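Side-chain contacts in aminopeptidase (Aneurinibacillus sp. AM-1, PDB 5IB9), which probably acts as a zinc-dependent exopeptidase that removes residues from the amino-terminal end of peptides, and carries a protease-associated domain: residues S91-E96 with G138-I143; G318-V323 with I410-R415; R333-L338 with L385-D390. All coordinates share one frame; numbering follows the deposited sequence.

Contact 1 (S91-E96 with G138-I143); sequences SDVTAE and GAKAVI
S91 OG is hydrogen-bonded to the carbonyl oxygen of V191, while S91 CB faces K140 O at 4.3 Å. The polar end of S91 is thus satisfied by strand 187-210, and what it offers to 138-143 is carbon. No hydrogen bond crosses between the two segments, whose nearest CA atoms, those of V93 and K140, are 6.9 Å apart, so the evidence for the contact is van der Waals packing.

V93 carries most of that packing and uses both methyl groups. With chi1 at 53°, CG1 stands between the backbone N and the carbonyl carbon, and CG2 lies anti to the N; the fork therefore opens toward two successive residues of the other segment. CG1 meets A141 CB at 3.6 Å, an apolar pair, and CG2 meets K140 CB at 3.7 Å. The side chains of V93 and K140 cross at about a right angle, so V93 touches the lysine at its root and not along its length. Farther out K140 leaves the contact: its chain bends at chi2 (-30°), and NZ turns back to G138 O at 3.2 Å, a weak hydrogen bond. G138 itself has a positive phi of 102° and closes the preceding helix with a Schellman motif, from which the chain turns through A139 and K140 into the strand.

Both segments belong to the protease-associated domain. Strand 91-99 runs antiparallel to strand 187-210, with backbone bonds from S91, V93 and A95, and pairs in parallel with strand 117-121 on reaching E96. Strand 141-145 flanks that same strand 117-121, and its A141 and I143 also pack on V191; V93 and A141 thus meet just ahead of the start of strand 117-121, which farther on lies between their two strands.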
ATOM      1  N   SER A  91      11.201 -20.300 -16.457  1.00 33.75           N
ATOM      2  CA  SER A  91      10.590 -21.199 -17.452  1.00 33.35           C
ATOM      3  C   SER A  91      11.660 -22.111 -18.076  1.00 33.83           C
ATOM      4  O   SER A  91      12.879 -21.900 -17.949  1.00 32.42           O
ATOM      5  CB  SER A  91       9.922 -20.404 -18.589  1.00 32.55           C
ATOM      6  OG  SER A  91      10.927 -19.743 -19.306  1.00 31.26           O
ATOM      7  N   ASP A  92      11.159 -23.099 -18.796  1.00 36.11           N
ATOM      8  CA  ASP A  92      11.986 -23.975 -19.591  1.00 38.07           C
ATOM      9  C   ASP A  92      11.055 -24.482 -20.688  1.00 38.06           C
ATOM     10  O   ASP A  92      10.423 -25.548 -20.578  1.00 38.89           O
ATOM     11  CB  ASP A  92      12.521 -25.132 -18.737  1.00 39.47           C
ATOM     12  CG  ASP A  92      13.484 -26.008 -19.501  1.00 43.38           C
ATOM     13  OD1 ASP A  92      13.960 -27.013 -18.909  1.00 46.50           O
ATOM     14  OD2 ASP A  92      13.745 -25.683 -20.699  1.00 44.49           O
ATOM     15  N   VAL A  93      10.926 -23.683 -21.737  1.00 37.44           N
ATOM     16  CA  VAL A  93       9.922 -23.965 -22.744  1.00 36.91           C
ATOM     17  C   VAL A  93      10.548 -23.924 -24.139  1.00 35.16           C
ATOM     18  O   VAL A  93      11.332 -23.038 -24.470  1.00 35.91           O
ATOM     19  CB  VAL A  93       8.694 -23.023 -22.600  1.00 37.48           C
ATOM     20  CG1 VAL A  93       9.136 -21.582 -22.579  1.00 36.44           C
ATOM     21  CG2 VAL A  93       7.685 -23.265 -23.711  1.00 39.36           C
ATOM     22  N   THR A  94      10.244 -24.971 -24.909  1.00 34.65           N
ATOM     23  CA  THR A  94      10.631 -25.071 -26.318  1.00 32.80           C
ATOM     24  C   THR A  94       9.326 -25.181 -27.043  1.00 30.92           C
ATOM     25  O   THR A  94       8.525 -26.092 -26.748  1.00 31.43           O
ATOM     26  CB  THR A  94      11.495 -26.344 -26.566  1.00 34.30           C
ATOM     27  OG1 THR A  94      12.807 -26.083 -26.074  1.00 34.75           O
ATOM     28  CG2 THR A  94      11.594 -26.715 -28.098  1.00 34.70           C
ATOM     29  N   ALA A  95       9.058 -24.233 -27.964  1.00 28.19           N
ATOM     30  CA  ALA A  95       7.763 -24.204 -28.621  1.00 26.87           C
ATOM     31  C   ALA A  95       7.746 -23.277 -29.794  1.00 25.66           C
ATOM     32  O   ALA A  95       8.715 -22.584 -30.031  1.00 25.35           O
ATOM     33  CB  ALA A  95       6.647 -23.821 -27.677  1.00 26.23           C
ATOM     34  N   GLU A  96       6.638 -23.306 -30.546  1.00 24.96           N
ATOM     35  CA  GLU A  96       6.522 -22.442 -31.725  1.00 24.11           C
ATOM     36  C   GLU A  96       6.536 -20.959 -31.304  1.00 23.45           C
ATOM     37  O   GLU A  96       5.974 -20.611 -30.278  1.00 23.59           O
ATOM     38  CB  GLU A  96       5.227 -22.710 -32.481  1.00 24.37           C
ATOM     39  CG  GLU A  96       5.270 -22.014 -33.828  1.00 26.85           C
ATOM     40  CD  GLU A  96       3.975 -22.115 -34.578  1.00 30.66           C
ATOM     41  OE1 GLU A  96       3.020 -22.787 -34.134  1.00 33.90           O
ATOM     42  OE2 GLU A  96       3.906 -21.523 -35.653  1.00 29.90           O
ATOM     43  N   GLY A 138      -2.350 -17.984 -23.205  1.00 36.21           N
ATOM     44  CA  GLY A 138      -1.718 -19.285 -23.039  1.00 34.50           C
ATOM     45  C   GLY A 138      -0.247 -19.344 -23.416  1.00 31.37           C
ATOM     46  O   GLY A 138       0.382 -20.370 -23.303  1.00 33.39           O
ATOM     47  N   ALA A 139       0.309 -18.211 -23.815  1.00 32.29           N
ATOM     48  CA  ALA A 139       1.757 -18.136 -24.049  1.00 30.11           C
ATOM     49  C   ALA A 139       2.504 -18.680 -22.847  1.00 29.58           C
ATOM     50  O   ALA A 139       2.156 -18.381 -21.715  1.00 30.64           O
ATOM     51  CB  ALA A 139       2.196 -16.725 -24.367  1.00 29.16           C
ATOM     52  N   LYS A 140       3.524 -19.476 -23.075  1.00 28.89           N
ATOM     53  CA  LYS A 140       4.366 -20.016 -21.978  1.00 28.57           C
ATOM     54  C   LYS A 140       5.633 -19.189 -21.717  1.00 26.71           C
ATOM     55  O   LYS A 140       6.305 -19.329 -20.659  1.00 25.76           O
ATOM     56  CB  LYS A 140       4.765 -21.467 -22.234  1.00 30.31           C
ATOM     57  CG  LYS A 140       3.622 -22.509 -22.251  1.00 34.92           C
ATOM     58  CD  LYS A 140       2.455 -22.148 -21.350  1.00 40.54           C
ATOM     59  CE  LYS A 140       1.282 -23.174 -21.454  1.00 44.47           C
ATOM     60  NZ  LYS A 140      -0.085 -22.633 -21.026  1.00 48.22           N
ATOM     61  N   ALA A 141       5.953 -18.317 -22.667  1.00 25.10           N
ATOM     62  CA  ALA A 141       7.019 -17.350 -22.493  1.00 23.02           C
ATOM     63  C   ALA A 141       6.846 -16.246 -23.515  1.00 20.63           C
ATOM     64  O   ALA A 141       6.100 -16.384 -24.485  1.00 19.55           O
ATOM     65  CB  ALA A 141       8.397 -18.024 -22.629  1.00 23.98           C
ATOM     66  N   VAL A 142       7.542 -15.147 -23.304  1.00 19.11           N
ATOM     67  CA  VAL A 142       7.425 -13.942 -24.140  1.00 19.72           C
ATOM     68  C   VAL A 142       8.826 -13.458 -24.448  1.00 19.87           C
ATOM     69  O   VAL A 142       9.713 -13.447 -23.596  1.00 21.87           O
ATOM     70  CB  VAL A 142       6.623 -12.820 -23.445  1.00 20.05           C
ATOM     71  CG1 VAL A 142       6.768 -11.618 -24.160  1.00 22.78           C
ATOM     72  CG2 VAL A 142       5.151 -13.251 -23.303  1.00 20.36           C
ATOM     73  N   ILE A 143       9.071 -13.178 -25.734  1.00 21.76           N
ATOM     74  CA  ILE A 143      10.306 -12.513 -26.147  1.00 23.11           C
ATOM     75  C   ILE A 143       9.939 -11.132 -26.656  1.00 25.13           C
ATOM     76  O   ILE A 143       9.108 -10.945 -27.571  1.00 24.05           O
ATOM     77  CB  ILE A 143      11.049 -13.284 -27.245  1.00 22.61           C
ATOM     78  CG1 ILE A 143      11.531 -14.631 -26.744  1.00 23.44           C
ATOM     79  CG2 ILE A 143      12.210 -12.430 -27.839  1.00 23.27           C
ATOM     80  CD1 ILE A 143      11.822 -15.631 -27.917  1.00 20.76           C
TER

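Contact 2 (G318-V323 with I410-R415)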
ATOM      1  N   GLY A 318       3.916  18.782 -17.397  1.00 17.65           N
ATOM      2  CA  GLY A 318       4.509  19.872 -18.215  1.00 18.75           C
ATOM      3  C   GLY A 318       3.881  21.244 -18.037  1.00 19.76           C
ATOM      4  O   GLY A 318       4.097  22.119 -18.893  1.00 21.59           O
ATOM      5  N   LYS A 319       3.196  21.468 -16.908  1.00 17.99           N
ATOM      6  CA  LYS A 319       2.602  22.754 -16.606  1.00 19.02           C
ATOM      7  C   LYS A 319       3.425  23.357 -15.489  1.00 19.05           C
ATOM      8  O   LYS A 319       4.035  22.593 -14.670  1.00 18.34           O
ATOM      9  CB  LYS A 319       1.191  22.620 -16.109  1.00 20.38           C
ATOM     10  CG  LYS A 319       0.227  22.140 -17.211  1.00 27.08           C
ATOM     11  CD  LYS A 319      -1.195  22.534 -16.805  1.00 35.91           C
ATOM     12  CE  LYS A 319      -1.823  21.594 -15.781  1.00 42.21           C
ATOM     13  NZ  LYS A 319      -2.689  20.522 -16.434  1.00 46.29           N
ATOM     14  N   LYS A 320       3.409  24.672 -15.490  1.00 14.23           N
ATOM     15  CA  LYS A 320       3.971  25.426 -14.331  1.00 15.48           C
ATOM     16  C   LYS A 320       3.183  25.235 -13.044  1.00 15.53           C
ATOM     17  O   LYS A 320       1.942  25.079 -13.083  1.00 15.79           O
ATOM     18  CB  LYS A 320       4.021  26.925 -14.595  1.00 15.96           C
ATOM     19  CG  LYS A 320       4.860  27.268 -15.785  1.00 16.40           C
ATOM     20  CD  LYS A 320       4.829  28.806 -15.946  1.00 16.21           C
ATOM     21  CE  LYS A 320       5.915  29.174 -17.005  1.00 18.25           C
ATOM     22  NZ  LYS A 320       5.470  30.476 -17.581  1.00 24.04           N
ATOM     23  N   ASN A 321       3.850  25.272 -11.883  1.00 12.64           N
ATOM     24  CA  ASN A 321       3.100  25.248 -10.627  1.00 14.13           C
ATOM     25  C   ASN A 321       3.830  26.061  -9.587  1.00 13.76           C
ATOM     26  O   ASN A 321       4.810  26.744  -9.926  1.00 11.79           O
ATOM     27  CB  ASN A 321       2.828  23.827 -10.131  1.00 13.27           C
ATOM     28  CG  ASN A 321       4.103  23.024  -9.948  1.00 12.67           C
ATOM     29  OD1 ASN A 321       5.053  23.562  -9.402  1.00 12.46           O
ATOM     30  ND2 ASN A 321       4.136  21.742 -10.403  1.00 11.79           N
ATOM     31  N   ARG A 322       3.387  26.092  -8.350  1.00 12.07           N
ATOM     32  CA  ARG A 322       4.032  26.959  -7.383  1.00 12.67           C
ATOM     33  C   ARG A 322       5.518  26.610  -7.180  1.00 12.49           C
ATOM     34  O   ARG A 322       6.315  27.465  -6.962  1.00 12.20           O
ATOM     35  CB  ARG A 322       3.269  26.908  -6.075  1.00 11.75           C
ATOM     36  CG  ARG A 322       3.889  27.839  -4.944  1.00 14.18           C
ATOM     37  CD  ARG A 322       3.191  27.743  -3.625  1.00 15.60           C
ATOM     38  NE  ARG A 322       1.812  28.180  -3.712  1.00 14.58           N
ATOM     39  CZ  ARG A 322       0.785  27.381  -3.672  1.00 15.22           C
ATOM     40  NH1 ARG A 322       0.917  26.086  -3.549  1.00 15.26           N
ATOM     41  NH2 ARG A 322      -0.384  27.900  -3.788  1.00 20.88           N
ATOM     42  N   VAL A 323       5.843  25.332  -7.299  1.00 10.30           N
ATOM     43  CA  VAL A 323       7.269  24.977  -7.071  1.00  9.36           C
ATOM     44  C   VAL A 323       8.105  25.521  -8.259  1.00 10.74           C
ATOM     45  O   VAL A 323       9.231  26.022  -8.055  1.00 10.97           O
ATOM     46  CB  VAL A 323       7.403  23.434  -6.987  1.00 10.02           C
ATOM     47  CG1 VAL A 323       8.900  22.988  -6.922  1.00 10.47           C
ATOM     48  CG2 VAL A 323       6.754  22.943  -5.720  1.00 10.95           C
ATOM     49  N   ILE A 410       7.245  36.311 -13.327  1.00 26.30           N
ATOM     50  CA  ILE A 410       8.515  36.049 -14.003  1.00 29.49           C
ATOM     51  C   ILE A 410       8.215  35.097 -15.160  1.00 27.35           C
ATOM     52  O   ILE A 410       7.501  34.105 -14.977  1.00 27.84           O
ATOM     53  CB  ILE A 410       9.500  35.373 -12.955  1.00 29.54           C
ATOM     54  CG1 ILE A 410      10.746  34.733 -13.568  1.00 32.16           C
ATOM     55  CG2 ILE A 410       8.803  34.237 -12.249  1.00 32.10           C
ATOM     56  CD1 ILE A 410      11.765  34.442 -12.587  1.00 38.03           C
ATOM     57  N   ASP A 411       8.712  35.398 -16.347  1.00 26.75           N
ATOM     58  CA  ASP A 411       8.563  34.480 -17.465  1.00 25.99           C
ATOM     59  C   ASP A 411       9.712  33.508 -17.373  1.00 22.05           C
ATOM     60  O   ASP A 411      10.853  33.835 -16.998  1.00 22.53           O
ATOM     61  CB  ASP A 411       8.670  35.160 -18.848  1.00 29.03           C
ATOM     62  CG  ASP A 411       7.613  36.224 -19.061  1.00 36.29           C
ATOM     63  OD1 ASP A 411       6.639  36.008 -19.823  1.00 44.95           O
ATOM     64  OD2 ASP A 411       7.774  37.302 -18.443  1.00 44.74           O
ATOM     65  N   TYR A 412       9.424  32.281 -17.699  1.00 18.50           N
ATOM     66  CA  TYR A 412      10.469  31.360 -17.915  1.00 15.30           C
ATOM     67  C   TYR A 412       9.966  30.317 -18.889  1.00 15.39           C
ATOM     68  O   TYR A 412       8.769  30.032 -18.887  1.00 18.43           O
ATOM     69  CB  TYR A 412      10.906  30.796 -16.506  1.00 16.24           C
ATOM     70  CG  TYR A 412       9.777  30.131 -15.678  1.00 13.39           C
ATOM     71  CD1 TYR A 412       8.879  30.925 -14.945  1.00 14.97           C
ATOM     72  CD2 TYR A 412       9.669  28.756 -15.592  1.00 15.15           C
ATOM     73  CE1 TYR A 412       7.894  30.348 -14.092  1.00 13.88           C
ATOM     74  CE2 TYR A 412       8.638  28.162 -14.757  1.00 16.65           C
ATOM     75  CZ  TYR A 412       7.842  28.950 -14.032  1.00 13.20           C
ATOM     76  OH  TYR A 412       6.845  28.365 -13.264  1.00 15.02           O
ATOM     77  N   PRO A 413      10.841  29.707 -19.713  1.00 15.81           N
ATOM     78  CA  PRO A 413      10.425  28.931 -20.894  1.00 17.43           C
ATOM     79  C   PRO A 413      10.260  27.479 -20.652  1.00 19.41           C
ATOM     80  O   PRO A 413      10.890  26.942 -19.733  1.00 17.63           O
ATOM     81  CB  PRO A 413      11.611  29.114 -21.837  1.00 18.47           C
ATOM     82  CG  PRO A 413      12.822  29.167 -20.911  1.00 19.54           C
ATOM     83  CD  PRO A 413      12.310  29.976 -19.764  1.00 18.37           C
ATOM     84  N   ARG A 414       9.384  26.838 -21.420  1.00 20.71           N
ATOM     85  CA  ARG A 414       9.312  25.421 -21.461  1.00 23.80           C
ATOM     86  C   ARG A 414      10.343  24.927 -22.399  1.00 27.08           C
ATOM     87  O   ARG A 414      10.499  25.478 -23.499  1.00 27.47           O
ATOM     88  CB  ARG A 414       7.918  24.999 -21.936  1.00 23.70           C
ATOM     89  CG  ARG A 414       7.547  23.505 -21.767  1.00 27.24           C
ATOM     90  CD  ARG A 414       5.985  23.462 -21.798  1.00 32.55           C
ATOM     91  NE  ARG A 414       5.354  22.147 -21.631  1.00 35.74           N
ATOM     92  CZ  ARG A 414       5.632  21.079 -22.367  1.00 36.27           C
ATOM     93  NH1 ARG A 414       6.588  21.145 -23.295  1.00 41.83           N
ATOM     94  NH2 ARG A 414       4.967  19.933 -22.176  1.00 33.35           N
ATOM     95  N   ARG A 415      11.074  23.893 -22.003  1.00 28.29           N
ATOM     96  CA  ARG A 415      12.130  23.338 -22.834  1.00 34.37           C
ATOM     97  C   ARG A 415      11.982  21.847 -22.932  1.00 35.97           C
ATOM     98  O   ARG A 415      11.727  21.194 -21.921  1.00 35.90           O
ATOM     99  CB  ARG A 415      13.509  23.747 -22.353  1.00 34.82           C
ATOM    100  CG  ARG A 415      13.890  25.075 -23.004  1.00 40.24           C
ATOM    101  CD  ARG A 415      15.317  25.537 -22.791  1.00 44.97           C
ATOM    102  NE  ARG A 415      15.356  27.014 -22.785  1.00 48.18           N
ATOM    103  CZ  ARG A 415      16.366  27.732 -22.282  1.00 51.89           C
ATOM    104  NH1 ARG A 415      17.411  27.096 -21.758  1.00 53.44           N
ATOM    105  NH2 ARG A 415      16.350  29.075 -22.299  1.00 52.35           N
TER
HETATM  106  O   HOH W   1       6.763  32.470 -19.448  1.00 25.05           O
HETATM  107  O   HOH W   2       5.338  32.429 -15.503  1.00 26.42           O
HETATM  108  O   HOH W   3       6.677  30.027 -20.648  1.00 42.45           O
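G318 and R414 mark the closest backbone approach, their CA atoms 8.0 Å apart; the touching parts, 318-321 and 412-414, run at 150° to each other, nearly antiparallel. G318 O takes one hydrogen bond: R414 NE donates at 3.0 Å, on a carbonyl lone pair and in the carbonyl plane, with G318 O tilted 19° out of the guanidinium plane. The arginine chain reaches it extended from CG to NE.

The larger contact is K320 over Y412. The two side chains run past each other in opposite directions, and K320 CE sits above the middle of one ring face, 3.6 Å from the Y412 centroid, a CH-pi contact. K320 NZ lies 4.4 Å from that centroid, a cation-pi geometry. Waters link the ammonium group too: one molecule, 2.9 Å from K320 NZ, donates to I410 O, and another bridges K320 NZ to Y412 O.

Y412 OH is hydrogen-bonded to T324 and D325 of helix 322-334; A328 of that helix, Y340 of strand 340-342 and M313 of strand 310-315 also touch the ring. Away from the annotated sites, this packing fastens the irregular segment after helix 382-400, near the C-terminus, to the loop leading into helix 322-334.

Contact 3 (R333-L338 with L385-D390); sequences RLSGVL and LDNVAD. With ZN (zinc ion), chain D; ZN (zinc ion), chain E.
S335 and N387 are brought together by two first torsions: N387 holds CG anti to its backbone N (chi1 179°), which swings the amide out toward the other segment, and S335 places OG beside its own backbone N (chi1 -75°), facing that amide. The result is a hydrogen bond in which S335 OG donates to N387 OD1 at 2.9 Å. The donor lies in the carbonyl plane, on a lone pair, with a C=O...donor angle of 141°, a sound acceptor geometry.

One residue earlier, L334 supplies the apolar part. Its CD1 rests on the helix backbone at D390 O, 3.5 Å away. The leucine otherwise packs on D6 and T10 of helix 6-10, so it packs between helix 6-10 and helix 382-400.

On helix 382-400, D386 and D390 turn their carboxylates to metal. One turn apart and joined by the backbone bond from D390 N to D386 O, each directs its OD2 at one zinc ion. The two oxygens are close because they share the metal, not through a hydrogen bond. D386 also uses its other oxygen: OD1 binds the second zinc ion at 2.0 Å, so its carboxylate bridges the pair, and a water that ligates both ions forms a further bridge. T13 joins from the amino-terminal region as a ligand of the second zinc ion, and its OG1 is hydrogen-bonded to D390 OD1, which helps fix the rotation of that carboxylate.

An i, i+4 pair of aspartates on one helix, one of them bridging two metal ions, makes this a binuclear zinc site, which is separate from the inhibitor-bound zinc centre of H228, D240, E273, D301 and H371.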
ATOM      1  N   ARG A 333      17.144  35.492  -9.627  1.00 12.33           N
ATOM      2  CA  ARG A 333      17.911  36.416  -8.762  1.00 11.82           C
ATOM      3  C   ARG A 333      19.334  35.899  -8.654  1.00 13.32           C
ATOM      4  O   ARG A 333      20.258  36.746  -8.440  1.00 16.13           O
ATOM      5  CB  ARG A 333      17.358  36.444  -7.358  1.00 12.84           C
ATOM      6  CG  ARG A 333      15.891  37.002  -7.348  1.00 16.57           C
ATOM      7  CD  ARG A 333      15.353  37.249  -5.965  1.00 19.25           C
ATOM      8  NE  ARG A 333      15.328  36.033  -5.151  1.00 15.67           N
ATOM      9  CZ  ARG A 333      14.226  35.276  -4.982  1.00 15.65           C
ATOM     10  NH1 ARG A 333      13.092  35.527  -5.662  1.00 16.79           N
ATOM     11  NH2 ARG A 333      14.313  34.241  -4.185  1.00 15.93           N
ATOM     12  N   LEU A 334      19.563  34.605  -8.805  1.00 12.72           N
ATOM     13  CA  LEU A 334      20.882  33.961  -8.470  1.00 13.56           C
ATOM     14  C   LEU A 334      21.719  33.550  -9.631  1.00 12.48           C
ATOM     15  O   LEU A 334      22.972  33.646  -9.515  1.00 14.58           O
ATOM     16  CB  LEU A 334      20.614  32.677  -7.547  1.00 12.51           C
ATOM     17  CG  LEU A 334      20.094  33.115  -6.190  1.00 13.34           C
ATOM     18  CD1 LEU A 334      19.667  31.861  -5.387  1.00 16.37           C
ATOM     19  CD2 LEU A 334      20.894  34.106  -5.316  1.00 18.80           C
ATOM     20  N   SER A 335      21.145  33.070 -10.731  1.00 12.52           N
ATOM     21  CA  SER A 335      21.812  32.385 -11.780  1.00 12.63           C
ATOM     22  C   SER A 335      21.372  32.735 -13.140  1.00 14.08           C
ATOM     23  O   SER A 335      22.112  32.570 -14.071  1.00 15.33           O
ATOM     24  CB  SER A 335      21.659  30.878 -11.560  1.00 16.52           C
ATOM     25  OG  SER A 335      22.528  30.553 -10.520  1.00 18.60           O
ATOM     26  N   GLY A 336      20.097  33.085 -13.336  1.00 15.15           N
ATOM     27  CA  GLY A 336      19.592  33.288 -14.707  1.00 15.64           C
ATOM     28  C   GLY A 336      18.275  32.582 -14.947  1.00 16.23           C
ATOM     29  O   GLY A 336      17.486  32.296 -13.977  1.00 17.70           O
ATOM     30  N   VAL A 337      17.975  32.374 -16.225  1.00 16.36           N
ATOM     31  CA  VAL A 337      16.702  31.750 -16.609  1.00 17.03           C
ATOM     32  C   VAL A 337      16.732  30.268 -16.368  1.00 14.12           C
ATOM     33  O   VAL A 337      17.664  29.557 -16.746  1.00 18.33           O
ATOM     34  CB  VAL A 337      16.543  31.958 -18.121  1.00 17.79           C
ATOM     35  CG1 VAL A 337      15.340  31.126 -18.592  1.00 19.10           C
ATOM     36  CG2 VAL A 337      16.354  33.399 -18.422  1.00 21.99           C
ATOM     37  N   LEU A 338      15.730  29.790 -15.613  1.00 14.38           N
ATOM     38  CA  LEU A 338      15.566  28.365 -15.340  1.00 13.15           C
ATOM     39  C   LEU A 338      14.373  27.815 -16.036  1.00 13.53           C
ATOM     40  O   LEU A 338      13.256  28.076 -15.654  1.00 14.56           O
ATOM     41  CB  LEU A 338      15.483  28.117 -13.793  1.00 13.91           C
ATOM     42  CG  LEU A 338      15.347  26.669 -13.318  1.00 14.06           C
ATOM     43  CD1 LEU A 338      16.547  25.935 -13.841  1.00 17.33           C
ATOM     44  CD2 LEU A 338      15.425  26.659 -11.738  1.00 14.48           C
ATOM     45  N   LEU A 385      26.606  21.358  -7.119  1.00 12.33           N
ATOM     46  CA  LEU A 385      25.869  21.057  -5.906  1.00 12.59           C
ATOM     47  C   LEU A 385      25.554  22.347  -5.174  1.00 12.77           C
ATOM     48  O   LEU A 385      24.417  22.554  -4.692  1.00 11.83           O
ATOM     49  CB  LEU A 385      26.740  20.212  -4.934  1.00 12.36           C
ATOM     50  CG  LEU A 385      26.985  18.787  -5.374  1.00 13.10           C
ATOM     51  CD1 LEU A 385      28.040  18.219  -4.399  1.00 13.99           C
ATOM     52  CD2 LEU A 385      25.756  17.875  -5.384  1.00 12.70           C
ATOM     53  N   ASP A 386      26.515  23.286  -5.019  1.00 13.05           N
ATOM     54  CA  ASP A 386      26.284  24.495  -4.357  1.00 12.50           C
ATOM     55  C   ASP A 386      25.196  25.337  -5.078  1.00 10.84           C
ATOM     56  O   ASP A 386      24.397  26.008  -4.401  1.00 12.75           O
ATOM     57  CB  ASP A 386      27.604  25.333  -4.259  1.00 13.77           C
ATOM     58  CG  ASP A 386      27.418  26.615  -3.416  1.00 15.28           C
ATOM     59  OD1 ASP A 386      27.362  26.567  -2.169  1.00 14.66           O
ATOM     60  OD2 ASP A 386      27.252  27.787  -4.042  1.00 17.95           O
ATOM     61  N   ASN A 387      25.216  25.353  -6.429  1.00 11.39           N
ATOM     62  CA  ASN A 387      24.274  26.179  -7.129  1.00 11.99           C
ATOM     63  C   ASN A 387      22.870  25.624  -6.930  1.00 12.20           C
ATOM     64  O   ASN A 387      21.945  26.416  -6.769  1.00 10.85           O
ATOM     65  CB  ASN A 387      24.636  26.092  -8.613  1.00 14.96           C
ATOM     66  CG  ASN A 387      23.656  26.925  -9.488  1.00 14.97           C
ATOM     67  OD1 ASN A 387      23.522  28.151  -9.268  1.00 18.07           O
ATOM     68  ND2 ASN A 387      22.965  26.293 -10.328  1.00 12.06           N
ATOM     69  N   VAL A 388      22.727  24.289  -6.945  1.00 12.18           N
ATOM     70  CA  VAL A 388      21.374  23.716  -6.734  1.00 11.38           C
ATOM     71  C   VAL A 388      20.913  24.009  -5.325  1.00 11.16           C
ATOM     72  O   VAL A 388      19.741  24.374  -5.051  1.00 10.70           O
ATOM     73  CB  VAL A 388      21.342  22.238  -7.071  1.00 11.33           C
ATOM     74  CG1 VAL A 388      19.950  21.580  -6.661  1.00 15.24           C
ATOM     75  CG2 VAL A 388      21.610  22.111  -8.533  1.00 10.74           C
ATOM     76  N   ALA A 389      21.801  23.836  -4.349  1.00 10.31           N
ATOM     77  CA  ALA A 389      21.411  24.166  -3.010  1.00  9.60           C
ATOM     78  C   ALA A 389      21.058  25.655  -2.893  1.00 11.09           C
ATOM     79  O   ALA A 389      20.061  25.981  -2.203  1.00 10.71           O
ATOM     80  CB  ALA A 389      22.630  23.812  -2.066  1.00 11.17           C
ATOM     81  N   ASP A 390      21.820  26.573  -3.550  1.00 10.05           N
ATOM     82  CA  ASP A 390      21.411  27.995  -3.423  1.00 10.37           C
ATOM     83  C   ASP A 390      20.053  28.228  -4.030  1.00 10.78           C
ATOM     84  O   ASP A 390      19.249  28.960  -3.501  1.00 10.28           O
ATOM     85  CB  ASP A 390      22.493  28.832  -4.170  1.00 12.26           C
ATOM     86  CG  ASP A 390      23.771  28.879  -3.477  1.00 14.12           C
ATOM     87  OD1 ASP A 390      23.866  28.624  -2.290  1.00 14.93           O
ATOM     88  OD2 ASP A 390      24.743  29.193  -4.194  1.00 13.02           O
TER
HETATM   89 ZN    ZN D1003      26.590  29.387  -3.592  1.00 16.35          ZN
HETATM   90 ZN    ZN E1004      27.533  27.900  -0.722  1.00 15.18          ZN
HETATM   91  O   HOH W   4      27.129  29.635  -1.859  1.00 15.24           O
HETATM   92  O   HOH W   5      27.741  30.518  -4.934  1.00 16.40           O
HETATM   93  O   HOH W   6      26.951  31.513  -4.647  1.00 19.65           O
HETATM   94  O   HOH W   7      29.571  27.951  -1.054  1.00 16.06           O
HETATM   95  O   HOH W   8      27.954  29.268   0.992  1.00 16.34           O

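How the contacts relate
Contacts 2 and 3 are neighbours in the peptidase part of the chain, their centres about 16 Å apart. Both draw on helix 322-334, contact 2 at its beginning and contact 3 at its end, and they touch directly: P413 CD meets V337 CG1 at 3.4 Å, and Y412 CD2 packs against L338 O. Contact 1 belongs to the protease-associated domain on the opposite side of the chain's centre, its own centre about 48 Å from that of contact 2 and about 53 Å from that of contact 3. Contact 3 holds the only zinc ligands among the three, D386 and D390. The inhibitor pocket lies apart from all three; G318 of contact 2 is about 13 Å from the bound inhibitor.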